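Local coordinates for nitronate monooxygenase family protein (Pseudomonas aeruginosa, PDB 4QIT) that uses flavin mononucleotide and molecular oxygen to oxidise and denitrify alkyl nitronates, with the toxin propionate 3-nitronate as its best and presumed natural substrate, at residues A36-A41 against E346-L351; A59-V64 against K70-N75; V160-P165 against A169-A174; E262-P267 against Q334-A339. The protein carries 1 engineered substitution. All blocks are in the same frame, centred on the assembly; numbering follows the deposited sequence.

Interaction 1 of 4, residues A36-A41 against E346-L351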
loop_
_atom_site.group_PDB
_atom_site.type_symbol
_atom_site.label_atom_id
_atom_site.label_comp_id
_atom_site.label_asym_id
_atom_site.label_seq_id
_atom_site.Cartn_x
_atom_site.Cartn_y
_atom_site.Cartn_z
ATOM N N ALA A 36 28.227 -8.017 6.838
ATOM C CA ALA A 36 29.073 -9.206 6.831
ATOM C C ALA A 36 28.378 -10.383 7.497
ATOM O O ALA A 36 28.522 -11.523 7.055
ATOM C CB ALA A 36 30.393 -8.921 7.502
ATOM N N ALA A 37 27.627 -10.106 8.557
ATOM C CA ALA A 37 26.889 -11.153 9.255
ATOM C C ALA A 37 25.864 -11.818 8.336
ATOM O O ALA A 37 25.761 -13.049 8.280
ATOM C CB ALA A 37 26.228 -10.598 10.509
ATOM N N VAL A 38 25.115 -11.003 7.595
ATOM C CA VAL A 38 24.123 -11.533 6.667
ATOM C C VAL A 38 24.765 -12.298 5.510
ATOM O O VAL A 38 24.313 -13.387 5.147
ATOM C CB VAL A 38 23.219 -10.399 6.145
ATOM C CG1 VAL A 38 22.270 -10.908 5.085
ATOM C CG2 VAL A 38 22.453 -9.796 7.309
ATOM N N SER A 39 25.822 -11.739 4.936
ATOM C CA SER A 39 26.542 -12.422 3.867
ATOM C C SER A 39 27.158 -13.735 4.364
ATOM O O SER A 39 27.029 -14.759 3.707
ATOM C CB SER A 39 27.609 -11.511 3.263
ATOM O OG SER A 39 27.006 -10.450 2.523
ATOM N N ASN A 40 27.795 -13.712 5.530
ATOM C CA ASN A 40 28.328 -14.947 6.110
ATOM C C ASN A 40 27.255 -16.015 6.317
ATOM O O ASN A 40 27.494 -17.208 6.090
ATOM C CB ASN A 40 29.046 -14.657 7.432
ATOM C CG ASN A 40 30.449 -14.104 7.228
ATOM O OD1 ASN A 40 31.026 -14.228 6.151
ATOM N ND2 ASN A 40 30.999 -13.489 8.273
ATOM N N ALA A 41 26.066 -15.592 6.738
ATOM C CA ALA A 41 24.978 -16.531 7.001
ATOM C C ALA A 41 24.360 -17.081 5.724
ATOM O O ALA A 41 23.635 -18.076 5.769
ATOM C CB ALA A 41 23.919 -15.896 7.863
ATOM N N GLU A 346 21.626 -15.203 13.142
ATOM C CA GLU A 346 20.471 -15.958 13.638
ATOM C C GLU A 346 19.184 -15.548 12.925
ATOM O O GLU A 346 18.358 -16.395 12.587
ATOM C CB GLU A 346 20.296 -15.825 15.159
ATOM C CG GLU A 346 19.108 -16.648 15.698
ATOM C CD GLU A 346 18.914 -16.564 17.212
ATOM O OE1 GLU A 346 19.796 -16.028 17.929
ATOM O OE2 GLU A 346 17.862 -17.045 17.695
ATOM N N LEU A 347 19.002 -14.253 12.694
ATOM C CA LEU A 347 17.805 -13.830 11.981
ATOM C C LEU A 347 17.782 -14.404 10.561
ATOM O O LEU A 347 16.758 -14.928 10.128
ATOM C CB LEU A 347 17.656 -12.304 11.982
ATOM C CG LEU A 347 16.471 -11.791 11.162
ATOM C CD1 LEU A 347 15.140 -12.313 11.701
ATOM C CD2 LEU A 347 16.460 -10.267 11.113
ATOM N N LEU A 348 18.902 -14.320 9.846
ATOM C CA LEU A 348 18.983 -14.906 8.512
ATOM C C LEU A 348 18.626 -16.404 8.546
ATOM O O LEU A 348 17.769 -16.867 7.785
ATOM C CB LEU A 348 20.364 -14.647 7.896
ATOM C CG LEU A 348 20.516 -14.734 6.376
ATOM C CD1 LEU A 348 20.482 -16.178 5.875
ATOM C CD2 LEU A 348 19.443 -13.888 5.662
ATOM N N ARG A 349 19.262 -17.141 9.454
ATOM C CA ARG A 349 18.998 -18.562 9.667
ATOM C C ARG A 349 17.508 -18.827 9.902
ATOM O O ARG A 349 16.920 -19.743 9.310
ATOM C CB ARG A 349 19.804 -19.015 10.892
ATOM C CG ARG A 349 20.277 -20.455 10.911
ATOM C CD ARG A 349 21.242 -20.667 12.083
ATOM N NE ARG A 349 22.378 -19.762 11.993
ATOM C CZ ARG A 349 22.811 -18.955 12.963
ATOM N NH1 ARG A 349 22.222 -18.914 14.151
ATOM N NH2 ARG A 349 23.859 -18.180 12.731
ATOM N N THR A 350 16.907 -18.013 10.762
ATOM C CA THR A 350 15.505 -18.158 11.127
ATOM C C THR A 350 14.585 -17.919 9.930
ATOM O O THR A 350 13.621 -18.660 9.715
ATOM C CB THR A 350 15.143 -17.207 12.283
ATOM O OG1 THR A 350 15.940 -17.532 13.438
ATOM C CG2 THR A 350 13.678 -17.338 12.641
ATOM N N LEU A 351 14.884 -16.882 9.154
ATOM C CA LEU A 351 14.142 -16.612 7.927
ATOM C C LEU A 351 14.210 -17.766 6.938
ATOM O O LEU A 351 13.210 -18.093 6.294
ATOM C CB LEU A 351 14.651 -15.330 7.274
ATOM C CG LEU A 351 14.379 -14.049 8.074
ATOM C CD1 LEU A 351 15.139 -12.905 7.439
ATOM C CD2 LEU A 351 12.889 -13.734 8.132
#
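A41 and L348 meet where helix 32-41 and helix 344-355 pack side by side in the outer helical layer of this TIM barrel; the former follows the first barrel strand, the latter is the last helix of the chain. The tight part is aliphatic. A41 CB lies 3.8 Å from L348 CB and rests against CG as well, so the alanine methyl meets the root of the leucine rather than its end, and the backbones can come close: the two CA atoms, of A41 and L348, are 6.4 Å apart. Beyond CG the leucine forks. Its CD1 reaches the backbone, 3.7 Å from A41 O, while CD2 runs deeper and stops 4.1 Å from V38 CG1. V38 turns that methyl anti to its own backbone N (chi1 175°), and the two side chains cross at about a right angle. On this inner side strand 21-23 and helix 246-249 close over the pair, with I21 against L348 and F248 against V38.

The outer side is looser. A41 is partly exposed, and the exposed R349 keeps its side chain at least 5.4 Å from the opposite helix. One turn back on helix 344-355, E346 O is gripped from opposite faces of its carbonyl plane: T350 N and T350 OG1 both donate, OG1 at 2.8 Å and 39° out of the plane.

Interaction 2 of 4, residues A59-V64 against K70-N75; sequences ALIREV and KPFNVN. With FMN (flavin mononucleotide), chain C.
This is apolar helix-on-strand packing inside one beta-alpha-beta unit of the barrel: I61 and V64 of helix 54-65 come down on F72 and V74 of strand 72-77, the strand to which that helix leads. The short helix and strand segments run nearly antiparallel, at 165°, with their axes 10.4 Å apart, and all four touching residues are buried.

F72 is the centrepiece. V64 CG1 stands over the middle of one face of the ring, 3.5 Å from the F72 centroid and 12° off the normal, a clean CH-pi contact. I61 approaches the same ring differently: its CG2 lies in the ring plane at the edge, 3.8 Å from F72 CZ. The ring gets there because F72 CG sits between the backbone N and the carbonyl carbon (chi1 60°), lifting it from the strand toward the helix. The other branch of I61 serves V74, with I61 CG1 3.9 Å from V74 CG2. I47 of the adjoining strand 45-48 fills in beside V64 and V74.

The strand's other face looks inward. There N73 bonds to S46 and S137, and N75 OD1 accepts a hydrogen bond from FMN N3 at 3.1 Å, a bent bond. The whole is a beta-alpha-beta unit of the TIM barrel, its strand apolar under the helix and carrying an FMN-binding residue, N75, on its inner face.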
loop_
_atom_site.group_PDB
_atom_site.type_symbol
_atom_site.label_atom_id
_atom_site.label_comp_id
_atom_site.label_asym_id
_atom_site.label_seq_id
_atom_site.Cartn_x
_atom_site.Cartn_y
_atom_site.Cartn_z
ATOM N N ALA A 59 36.861 2.767 2.085
ATOM C CA ALA A 59 37.257 2.190 3.364
ATOM C C ALA A 59 36.155 1.307 3.936
ATOM O O ALA A 59 36.433 0.250 4.509
ATOM C CB ALA A 59 37.623 3.276 4.343
ATOM N N LEU A 60 34.910 1.751 3.784
ATOM C CA LEU A 60 33.756 0.983 4.241
ATOM C C LEU A 60 33.624 -0.353 3.511
ATOM O O LEU A 60 33.311 -1.375 4.122
ATOM C CB LEU A 60 32.474 1.802 4.072
ATOM C CG LEU A 60 32.290 2.921 5.098
ATOM C CD1 LEU A 60 31.165 3.841 4.677
ATOM C CD2 LEU A 60 32.020 2.340 6.486
ATOM N N ILE A 61 33.857 -0.341 2.201
ATOM C CA ILE A 61 33.812 -1.564 1.407
ATOM C C ILE A 61 34.906 -2.521 1.885
ATOM O O ILE A 61 34.681 -3.727 2.044
ATOM C CB ILE A 61 33.974 -1.250 -0.096
ATOM C CG1 ILE A 61 32.743 -0.501 -0.612
ATOM C CG2 ILE A 61 34.196 -2.513 -0.919
ATOM C CD1 ILE A 61 32.907 0.043 -2.018
ATOM N N ARG A 62 36.084 -1.974 2.156
ATOM C CA ARG A 62 37.182 -2.797 2.634
ATOM C C ARG A 62 36.913 -3.342 4.030
ATOM O O ARG A 62 37.317 -4.464 4.345
ATOM C CB ARG A 62 38.497 -2.023 2.564
ATOM C CG ARG A 62 38.883 -1.745 1.127
ATOM C CD ARG A 62 40.236 -1.092 0.987
ATOM N NE ARG A 62 40.566 -0.917 -0.424
ATOM C CZ ARG A 62 41.754 -0.529 -0.874
ATOM N NH1 ARG A 62 42.739 -0.280 -0.023
ATOM N NH2 ARG A 62 41.956 -0.398 -2.179
ATOM N N GLU A 63 36.209 -2.575 4.858
ATOM C CA GLU A 63 35.838 -3.078 6.179
ATOM C C GLU A 63 34.942 -4.312 6.065
ATOM O O GLU A 63 35.129 -5.292 6.794
ATOM C CB GLU A 63 35.148 -1.997 7.019
ATOM C CG GLU A 63 36.084 -0.893 7.503
ATOM C CD GLU A 63 35.392 0.116 8.409
ATOM O OE1 GLU A 63 35.898 1.256 8.523
ATOM O OE2 GLU A 63 34.349 -0.228 9.008
ATOM N N VAL A 64 33.961 -4.262 5.169
ATOM C CA VAL A 64 33.091 -5.419 4.954
ATOM C C VAL A 64 33.914 -6.639 4.533
ATOM O O VAL A 64 33.724 -7.732 5.065
ATOM C CB VAL A 64 31.998 -5.135 3.898
ATOM C CG1 VAL A 64 31.064 -6.321 3.760
ATOM C CG2 VAL A 64 31.202 -3.882 4.277
ATOM N N LYS A 70 32.193 -13.412 1.447
ATOM C CA LYS A 70 31.034 -13.606 0.596
ATOM C C LYS A 70 30.568 -12.309 -0.083
ATOM O O LYS A 70 31.012 -11.217 0.282
ATOM C CB LYS A 70 29.921 -14.296 1.413
ATOM C CG LYS A 70 30.291 -15.743 1.786
ATOM C CD LYS A 70 29.403 -16.337 2.874
ATOM C CE LYS A 70 29.911 -17.689 3.389
ATOM N NZ LYS A 70 31.197 -17.576 4.160
ATOM N N PRO A 71 29.732 -12.436 -1.126
ATOM C CA PRO A 71 29.219 -11.260 -1.839
ATOM C C PRO A 71 28.441 -10.319 -0.934
ATOM O O PRO A 71 27.757 -10.766 -0.024
ATOM C CB PRO A 71 28.261 -11.876 -2.855
ATOM C CG PRO A 71 28.895 -13.223 -3.144
ATOM C CD PRO A 71 29.343 -13.688 -1.801
ATOM N N PHE A 72 28.553 -9.026 -1.208
ATOM C CA PHE A 72 27.729 -8.019 -0.545
ATOM C C PHE A 72 27.382 -6.904 -1.523
ATOM O O PHE A 72 27.922 -6.836 -2.632
ATOM C CB PHE A 72 28.404 -7.473 0.726
ATOM C CG PHE A 72 29.738 -6.822 0.477
ATOM C CD1 PHE A 72 30.902 -7.582 0.490
ATOM C CD2 PHE A 72 29.833 -5.461 0.236
ATOM C CE1 PHE A 72 32.140 -6.992 0.264
ATOM C CE2 PHE A 72 31.068 -4.863 0.011
ATOM C CZ PHE A 72 32.224 -5.638 0.025
ATOM N N ASN A 73 26.482 -6.031 -1.083
ATOM C CA ASN A 73 25.820 -5.031 -1.911
ATOM C C ASN A 73 26.198 -3.642 -1.404
ATOM O O ASN A 73 26.186 -3.380 -0.194
ATOM C CB ASN A 73 24.305 -5.288 -1.801
ATOM C CG ASN A 73 23.436 -4.207 -2.436
ATOM O OD1 ASN A 73 23.808 -3.547 -3.418
ATOM N ND2 ASN A 73 22.227 -4.052 -1.886
ATOM N N VAL A 74 26.571 -2.767 -2.332
ATOM C CA VAL A 74 26.926 -1.390 -2.005
ATOM C C VAL A 74 25.930 -0.457 -2.677
ATOM O O VAL A 74 25.758 -0.508 -3.898
ATOM C CB VAL A 74 28.365 -1.059 -2.441
ATOM C CG1 VAL A 74 28.679 0.403 -2.177
ATOM C CG2 VAL A 74 29.346 -1.959 -1.693
ATOM N N ASN A 75 25.265 0.378 -1.884
ATOM C CA ASN A 75 24.147 1.179 -2.380
ATOM C C ASN A 75 24.481 2.667 -2.479
ATOM O O ASN A 75 25.096 3.246 -1.568
ATOM C CB ASN A 75 22.941 0.954 -1.469
ATOM C CG ASN A 75 21.722 1.754 -1.877
ATOM O OD1 ASN A 75 21.487 2.846 -1.358
ATOM N ND2 ASN A 75 20.930 1.208 -2.793
HETATM N N1 FMN C . 17.046 2.178 0.578
HETATM C C2 FMN C . 18.126 2.704 -0.117
HETATM O O2 FMN C . 18.184 2.552 -1.331
HETATM N N3 FMN C . 19.147 3.364 0.530
HETATM C C4 FMN C . 19.068 3.530 1.896
HETATM O O4 FMN C . 19.946 4.123 2.516
HETATM C C4A FMN C . 17.987 3.018 2.591
HETATM N N5 FMN C . 17.940 3.204 3.948
HETATM C C5A FMN C . 16.897 2.695 4.684
HETATM C C6 FMN C . 16.901 2.897 6.057
HETATM C C7 FMN C . 15.883 2.395 6.843
HETATM C C7M FMN C . 15.971 2.634 8.323
HETATM C C8 FMN C . 14.829 1.702 6.247
HETATM C C8M FMN C . 13.705 1.168 7.088
HETATM C C9 FMN C . 14.827 1.507 4.860
HETATM C C9A FMN C . 15.868 2.000 4.065
HETATM N N10 FMN C . 15.900 1.816 2.681
HETATM C C10 FMN C . 16.963 2.336 1.946
HETATM C "C1'" FMN C . 14.776 1.093 1.983
HETATM C "C2'" FMN C . 15.045 -0.390 1.791
HETATM O "O2'" FMN C . 15.967 -0.565 0.746
HETATM C "C3'" FMN C . 13.770 -1.133 1.416
HETATM O "O3'" FMN C . 13.046 -0.467 0.404
HETATM C "C4'" FMN C . 12.894 -1.194 2.647
HETATM O "O4'" FMN C . 13.705 -1.352 3.797
HETATM C "C5'" FMN C . 11.975 -2.397 2.530
HETATM O "O5'" FMN C . 10.966 -2.162 3.464
HETATM P P FMN C . 10.918 -2.934 4.853
HETATM O O1P FMN C . 11.692 -4.221 4.740
HETATM O O2P FMN C . 9.470 -3.133 5.182
HETATM O O3P FMN C . 11.591 -2.023 5.825
#

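Interaction 3 of 4, residues V160-P165 against A169-A174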
loop_
_atom_site.group_PDB
_atom_site.type_symbol
_atom_site.label_atom_id
_atom_site.label_comp_id
_atom_site.label_asym_id
_atom_site.label_seq_id
_atom_site.Cartn_x
_atom_site.Cartn_y
_atom_site.Cartn_z
ATOM N N VAL A 160 18.519 -1.810 -9.349
ATOM C CA VAL A 160 17.911 -0.491 -9.191
ATOM C C VAL A 160 16.509 -0.636 -8.616
ATOM O O VAL A 160 15.751 -1.516 -9.024
ATOM C CB VAL A 160 17.837 0.289 -10.535
ATOM C CG1 VAL A 160 17.309 1.707 -10.304
ATOM C CG2 VAL A 160 19.195 0.361 -11.215
ATOM N N CYS A 161 16.168 0.218 -7.658
ATOM C CA CYS A 161 14.835 0.223 -7.079
ATOM C C CYS A 161 13.820 0.921 -7.989
ATOM O O CYS A 161 14.125 1.958 -8.606
ATOM C CB CYS A 161 14.889 0.939 -5.735
ATOM S SG CYS A 161 13.316 1.057 -4.904
ATOM N N ALA A 162 12.623 0.351 -8.086
ATOM C CA ALA A 162 11.518 0.992 -8.806
ATOM C C ALA A 162 10.237 0.843 -8.002
ATOM O O ALA A 162 10.069 -0.156 -7.289
ATOM C CB ALA A 162 11.347 0.377 -10.180
ATOM N N THR A 163 9.333 1.818 -8.122
ATOM C CA THR A 163 8.059 1.776 -7.395
ATOM C C THR A 163 6.851 1.560 -8.297
ATOM O O THR A 163 5.739 1.397 -7.808
ATOM C CB THR A 163 7.812 3.041 -6.530
ATOM O OG1 THR A 163 7.585 4.174 -7.382
ATOM C CG2 THR A 163 8.975 3.294 -5.580
ATOM N N THR A 164 7.069 1.578 -9.613
ATOM C CA THR A 164 5.974 1.438 -10.576
ATOM C C THR A 164 6.477 0.683 -11.791
ATOM O O THR A 164 7.683 0.630 -12.029
ATOM C CB THR A 164 5.473 2.806 -11.104
ATOM O OG1 THR A 164 6.512 3.415 -11.886
ATOM C CG2 THR A 164 5.051 3.731 -9.966
ATOM N N PRO A 165 5.553 0.124 -12.580
ATOM C CA PRO A 165 5.939 -0.491 -13.858
ATOM C C PRO A 165 6.669 0.484 -14.787
ATOM O O PRO A 165 7.584 0.066 -15.511
ATOM C CB PRO A 165 4.590 -0.880 -14.456
ATOM C CG PRO A 165 3.748 -1.203 -13.253
ATOM C CD PRO A 165 4.143 -0.155 -12.244
ATOM N N ALA A 169 10.425 -0.066 -16.241
ATOM C CA ALA A 169 10.803 0.002 -17.655
ATOM C C ALA A 169 12.100 0.786 -17.844
ATOM O O ALA A 169 12.928 0.449 -18.697
ATOM C CB ALA A 169 9.680 0.614 -18.477
ATOM N N LEU A 170 12.276 1.832 -17.044
ATOM C CA LEU A 170 13.494 2.633 -17.098
ATOM C C LEU A 170 14.683 1.847 -16.546
ATOM O O LEU A 170 15.809 1.978 -17.036
ATOM C CB LEU A 170 13.306 3.959 -16.345
ATOM C CG LEU A 170 12.228 4.893 -16.905
ATOM C CD1 LEU A 170 12.014 6.127 -16.026
ATOM C CD2 LEU A 170 12.591 5.312 -18.324
ATOM N N VAL A 171 14.438 1.018 -15.534
ATOM C CA VAL A 171 15.493 0.169 -15.002
ATOM C C VAL A 171 15.938 -0.831 -16.061
ATOM O O VAL A 171 17.139 -1.092 -16.219
ATOM C CB VAL A 171 15.025 -0.553 -13.724
ATOM C CG1 VAL A 171 16.020 -1.640 -13.300
ATOM C CG2 VAL A 171 14.843 0.462 -12.621
ATOM N N GLU A 172 14.969 -1.378 -16.790
ATOM C CA GLU A 172 15.263 -2.309 -17.871
ATOM C C GLU A 172 16.089 -1.622 -18.945
ATOM O O GLU A 172 17.079 -2.179 -19.418
ATOM C CB GLU A 172 13.973 -2.875 -18.476
ATOM C CG GLU A 172 13.214 -3.803 -17.551
ATOM C CD GLU A 172 11.822 -4.132 -18.062
ATOM O OE1 GLU A 172 11.089 -4.856 -17.354
ATOM O OE2 GLU A 172 11.459 -3.663 -19.167
ATOM N N ALA A 173 15.697 -0.403 -19.306
ATOM C CA ALA A 173 16.402 0.345 -20.351
ATOM C C ALA A 173 17.823 0.745 -19.944
ATOM O O ALA A 173 18.691 0.957 -20.798
ATOM C CB ALA A 173 15.599 1.574 -20.763
ATOM N N ALA A 174 18.057 0.850 -18.638
ATOM C CA ALA A 174 19.372 1.176 -18.101
ATOM C C ALA A 174 20.297 -0.038 -18.134
ATOM O O ALA A 174 21.511 0.085 -17.944
ATOM C CB ALA A 174 19.238 1.702 -16.674
#
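P165 O takes the hydrogen bond from A169 N at 2.9 Å, an i to i+4 link in the first turn of helix 165-173 and the one polar bond between the two segments. The donor is tilted 27° from the carbonyl plane, and the bond is somewhat bent. Just ahead of P165, T164 occupies the N-cap position, its OG1 bonded to E167 N, so the first turn is secured from the side chain as well as from the backbone.

The rest is apolar and centres on V171. Its CG2 wedges against V160, 3.6 Å from V160 CG1, and its CG1 lies 3.8 Å from V160 CB; the two valines lie alongside each other, pointing opposite ways. With V171 CG1 anti to the backbone N (chi1 169°), both methyls face the strand. A162 CB adds a lighter touch, 4.3 Å from V171 CG2.

C161 turns its first side-chain bond away from the helix, and its side chain touches Q182, which hydrogen-bonds FMN. Strand 160-162 and helix 169-173 run at 158° to each other within a beta-alpha-beta unit, the strand lying between strands 135-139 and 178-182 of the barrel, while P165 leans on L207 and L211 of helix 204-212.

Interaction 4 of 4, residues E262-P267 against Q334-A339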
loop_
_atom_site.group_PDB
_atom_site.type_symbol
_atom_site.label_atom_id
_atom_site.label_comp_id
_atom_site.label_asym_id
_atom_site.label_seq_id
_atom_site.Cartn_x
_atom_site.Cartn_y
_atom_site.Cartn_z
ATOM N N GLU A 262 14.262 1.113 21.154
ATOM C CA GLU A 262 13.130 1.214 22.082
ATOM C C GLU A 262 11.830 1.584 21.352
ATOM O O GLU A 262 10.777 0.995 21.610
ATOM C CB GLU A 262 13.428 2.245 23.173
ATOM C CG GLU A 262 12.234 2.657 24.000
ATOM C CD GLU A 262 12.575 3.713 25.038
ATOM O OE1 GLU A 262 13.108 4.784 24.660
ATOM O OE2 GLU A 262 12.311 3.469 26.235
ATOM N N ALA A 263 11.917 2.558 20.447
ATOM C CA ALA A 263 10.775 3.000 19.649
ATOM C C ALA A 263 10.191 1.849 18.833
ATOM O O ALA A 263 8.972 1.638 18.814
ATOM C CB ALA A 263 11.196 4.126 18.721
ATOM N N LEU A 264 11.065 1.106 18.163
ATOM C CA LEU A 264 10.628 0.047 17.263
ATOM C C LEU A 264 10.111 -1.176 18.034
ATOM O O LEU A 264 9.239 -1.898 17.546
ATOM C CB LEU A 264 11.754 -0.316 16.284
ATOM C CG LEU A 264 11.487 -1.402 15.241
ATOM C CD1 LEU A 264 10.246 -1.052 14.408
ATOM C CD2 LEU A 264 12.713 -1.544 14.362
ATOM N N LYS A 265 10.627 -1.398 19.242
ATOM C CA LYS A 265 10.146 -2.504 20.070
ATOM C C LYS A 265 8.807 -2.234 20.766
ATOM O O LYS A 265 8.083 -3.176 21.095
ATOM C CB LYS A 265 11.205 -2.922 21.099
ATOM C CG LYS A 265 12.323 -3.749 20.493
ATOM C CD LYS A 265 13.218 -4.366 21.552
ATOM C CE LYS A 265 14.217 -3.362 22.094
ATOM N NZ LYS A 265 15.258 -4.033 22.935
ATOM N N GLY A 266 8.469 -0.963 20.973
ATOM C CA GLY A 266 7.312 -0.606 21.780
ATOM C C GLY A 266 6.058 -0.299 20.991
ATOM O O GLY A 266 5.953 -0.660 19.813
ATOM N N PRO A 267 5.095 0.378 21.633
ATOM C CA PRO A 267 3.777 0.580 21.021
ATOM C C PRO A 267 3.785 1.495 19.792
ATOM O O PRO A 267 2.855 1.442 18.996
ATOM C CB PRO A 267 2.945 1.196 22.153
ATOM C CG PRO A 267 3.949 1.782 23.101
ATOM C CD PRO A 267 5.179 0.933 22.997
ATOM N N GLN A 334 5.705 -1.066 7.092
ATOM C CA GLN A 334 4.376 -1.331 7.634
ATOM C C GLN A 334 4.283 -2.683 8.344
ATOM O O GLN A 334 3.267 -2.976 8.970
ATOM C CB GLN A 334 3.305 -1.181 6.549
ATOM C CG GLN A 334 3.115 0.266 6.095
ATOM C CD GLN A 334 2.024 0.409 5.052
ATOM O OE1 GLN A 334 1.778 -0.506 4.270
ATOM N NE2 GLN A 334 1.343 1.558 5.054
ATOM N N GLY A 335 5.338 -3.488 8.278
ATOM C CA GLY A 335 5.414 -4.705 9.074
ATOM C C GLY A 335 6.145 -4.522 10.393
ATOM O O GLY A 335 6.514 -5.518 11.030
ATOM N N ALA A 336 6.333 -3.268 10.801
ATOM C CA ALA A 336 7.113 -2.941 12.000
ATOM C C ALA A 336 6.728 -3.717 13.255
ATOM O O ALA A 336 7.615 -4.126 14.018
ATOM C CB ALA A 336 7.068 -1.446 12.282
ATOM N N ALA A 337 5.431 -3.946 13.460
ATOM C CA ALA A 337 4.988 -4.638 14.676
ATOM C C ALA A 337 5.466 -6.083 14.739
ATOM O O ALA A 337 5.402 -6.721 15.803
ATOM C CB ALA A 337 3.469 -4.571 14.819
ATOM N N LEU A 338 5.970 -6.597 13.624
ATOM C CA LEU A 338 6.473 -7.968 13.575
ATOM C C LEU A 338 7.996 -8.044 13.727
ATOM O O LEU A 338 8.598 -9.112 13.536
ATOM C CB LEU A 338 6.050 -8.637 12.271
ATOM C CG LEU A 338 4.554 -8.553 11.972
ATOM C CD1 LEU A 338 4.267 -9.115 10.578
ATOM C CD2 LEU A 338 3.759 -9.272 13.037
ATOM N N ALA A 339 8.618 -6.915 14.063
ATOM C CA ALA A 339 10.062 -6.867 14.266
ATOM C C ALA A 339 10.512 -7.786 15.393
ATOM O O ALA A 339 9.809 -7.959 16.400
ATOM C CB ALA A 339 10.520 -5.432 14.524
HETATM O O HOH W 1 7.692 -4.067 16.947
#
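The final turn of helix 258-265 faces a short 3-10 turn, 336-338, with L264 and A336 nearest, their CA atoms 7.0 Å apart. The contact joins that helix to the loop between helices 307-320 and 344-355, close to the FMN site of the TIM barrel. Of residues 262-267, L264 makes the contact. Its CG is anti to the backbone N (chi1 -179°), which carries the branched end nearer the turn than the direction of its first bond suggests. L264 CD1 rests on the methyl of A336, 3.8 Å from A336 CB, and L264 CG lies 4.2 Å from A339 CB. The two alanines can share one leucine because the turn brings them to the same side: A339 N bonds back to A336 O at 3.0 Å.

Beside this apolar patch runs a wet link. A water lies 2.7 Å from L264 O and 2.9 Å from A336 O, placed to donate to either carbonyl. K265 NZ forms a salt bridge with E341 farther along the chain, and Q334 bonds to A201 and G203 of the second subunit.

L264 also comes near T246, an FMN-binding residue. The chemistry is thus divided: a leucine end and two alanine methyls meet directly, while carbonyls from a helix end and a tight turn can be bridged by a water, which has more acceptors near it than protons.

In the fold
Interactions 1 to 3 lie in the barrel's strands and helical layer; interaction 4 lies beside it. Along the chain, interactions 2, 3 and 4 nest within the loop that interaction 1 closes. Interactions 1 and 2 touch: S39 OG lies 2.7 Å from P71 O, joining helix 32-41 to the start of strand 72-77. Interactions 2 and 3 share the barrel sheet, their nearest atoms about 7 Å apart. Interaction 2 reaches the flavin through N75, whereas the C161 side chain of interaction 3 is about 6 Å from the FMN, at its ribityl chain. Interaction 4 lies across the chain's centre from interaction 3, centres 30 Å apart, its A336 side chain about 8 Å from the FMN phosphate.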